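Local coordinates for carboxysome shell vertex protein CcmL (Gloeobacter violaceus, PDB 4JW0) that probably forms the pentameric vertices of the carboxysome, the polyhedral inclusion that sequesters RuBisCO, and is modelled to curve otherwise flat hexagonal layers of shell protein, at residues Ile3-Gly8 with Leu26-Asp31. Sequence-based numbering, arbitrary orientation.
Sequences IGRVRG and LLQLID
R5 and Q28 face each other as a hydrogen-bonded pair of the antiparallel β-sheet in this OB fold, where strand 3-8 runs beside 26-30. Two backbone bonds define the pair: R5 N to Q28 O at 2.7 Å, and Q28 N to R5 O at 2.8 Å. The directions of the two short segments differ by 140°, well short of antiparallel, consistent with the twist of an OB barrel.

The packed side carries V6, L27 and L29. V6 CG2 meets L27 CD2 at 3.9 Å, and F57 of strand 54-59 covers both leucines. G4 belongs to this face too: without a side chain, its CA comes within 3.2 Å of Q28 O, and a β-carbon there would crowd L27 CB.

On the other side, the polar ends of R5, R7 and Q28 are only partly covered from solvent. Both R5 and Q28 set CG anti to the backbone N, which sends the two chains off the sheet alongside each other, amide and guanidinium planes 32° apart. Q28 OE1 lies at the guanidinium edge, near its plane, and accepts NH2 plus a weak bond from NE, while Q28 NE2 reaches L37 O. R7 NE sits over the centre of one guanidinium face, its own charge engaged by D52 and by D88 of a neighbouring subunit. Putting an alanine in place of R5 would probably leave Q28 OE1 without its strong partner, the amide held by its NE2 bond, and R7 NE without the flat group it lies over.

Towards the subunit interface, R7 and G8 both oppose L26, a classic β-bulge. R7 N lies almost in line with the C=O of L26 (C=O...N 169°), whereas L26 N approaches G8 O from above the carbonyl plane, at 2.9 Å.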
# COMPACT_ATOMS: atom_id res chain seq x y z
N ILE A 3 -1.23 14.45 5.27
CA ILE A 3 -0.66 15.54 6.05
C ILE A 3 -0.08 14.96 7.34
O ILE A 3 -0.71 14.13 7.99
CB ILE A 3 -1.72 16.60 6.39
CG1 ILE A 3 -2.32 17.16 5.09
CG2 ILE A 3 -1.11 17.73 7.23
CD1 ILE A 3 -3.61 17.92 5.29
N GLY A 4 1.12 15.38 7.68
CA GLY A 4 1.75 14.98 8.92
C GLY A 4 2.29 16.17 9.66
O GLY A 4 2.55 17.22 9.07
N ARG A 5 2.47 16.01 10.97
CA ARG A 5 3.06 17.03 11.81
C ARG A 5 4.42 16.53 12.29
O ARG A 5 4.54 15.38 12.72
CB ARG A 5 2.11 17.33 12.97
CG ARG A 5 2.68 18.17 14.10
CD ARG A 5 1.58 18.53 15.10
NE ARG A 5 1.33 17.47 16.08
CZ ARG A 5 1.39 17.63 17.41
NH1 ARG A 5 1.69 18.80 17.95
NH2 ARG A 5 1.14 16.59 18.21
N VAL A 6 5.45 17.36 12.19
CA VAL A 6 6.79 16.92 12.56
C VAL A 6 6.90 16.85 14.07
O VAL A 6 6.69 17.86 14.77
CB VAL A 6 7.88 17.87 12.02
CG1 VAL A 6 9.25 17.38 12.45
CG2 VAL A 6 7.80 17.98 10.50
N ARG A 7 7.24 15.67 14.59
CA ARG A 7 7.34 15.47 16.03
C ARG A 7 8.77 15.25 16.52
O ARG A 7 9.06 15.44 17.69
CB ARG A 7 6.49 14.28 16.47
CG ARG A 7 4.99 14.49 16.30
CD ARG A 7 4.36 15.21 17.48
NE ARG A 7 4.87 16.57 17.68
CZ ARG A 7 5.38 17.03 18.82
NH1 ARG A 7 5.47 16.27 19.90
NH2 ARG A 7 5.82 18.29 18.88
N GLY A 8 9.67 14.86 15.62
CA GLY A 8 11.04 14.61 16.02
C GLY A 8 11.87 13.95 14.95
O GLY A 8 11.51 13.97 13.78
N LEU A 26 10.23 11.88 12.28
CA LEU A 26 9.04 11.24 12.81
C LEU A 26 7.85 12.16 12.58
O LEU A 26 7.80 13.28 13.10
CB LEU A 26 9.22 10.96 14.30
CG LEU A 26 7.98 10.45 15.04
CD1 LEU A 26 7.65 9.05 14.57
CD2 LEU A 26 8.21 10.50 16.53
N LEU A 27 6.89 11.68 11.80
CA LEU A 27 5.70 12.45 11.47
C LEU A 27 4.48 11.85 12.14
O LEU A 27 4.26 10.64 12.08
CB LEU A 27 5.45 12.46 9.96
CG LEU A 27 6.57 12.92 9.02
CD1 LEU A 27 6.08 12.88 7.59
CD2 LEU A 27 7.05 14.32 9.39
N GLN A 28 3.66 12.70 12.75
CA GLN A 28 2.37 12.27 13.26
C GLN A 28 1.28 12.61 12.26
O GLN A 28 1.20 13.73 11.78
CB GLN A 28 2.06 12.96 14.60
CG GLN A 28 0.70 12.60 15.15
CD GLN A 28 0.46 13.18 16.53
OE1 GLN A 28 1.04 14.20 16.90
NE2 GLN A 28 -0.41 12.54 17.29
N LEU A 29 0.44 11.63 11.94
CA LEU A 29 -0.63 11.85 10.98
C LEU A 29 -1.63 12.86 11.52
O LEU A 29 -1.94 12.90 12.72
CB LEU A 29 -1.35 10.55 10.64
CG LEU A 29 -0.73 9.67 9.54
CD1 LEU A 29 -0.97 10.29 8.18
CD2 LEU A 29 0.75 9.44 9.78
N ILE A 30 -2.13 13.69 10.61
CA ILE A 30 -3.17 14.66 10.90
C ILE A 30 -4.44 14.21 10.20
O ILE A 30 -4.39 13.72 9.07
CB ILE A 30 -2.77 16.05 10.39
CG1 ILE A 30 -1.57 16.59 11.18
CG2 ILE A 30 -3.94 17.02 10.46
CD1 ILE A 30 -1.84 16.77 12.66
N ASP A 31 -5.58 14.35 10.87
CA ASP A 31 -6.84 13.86 10.32
C ASP A 31 -7.58 14.95 9.54
O ASP A 31 -7.07 16.05 9.35
CB ASP A 31 -7.74 13.28 11.42
CG ASP A 31 -8.38 14.34 12.30
OD1 ASP A 31 -8.38 15.53 11.92
OD2 ASP A 31 -8.90 13.96 13.37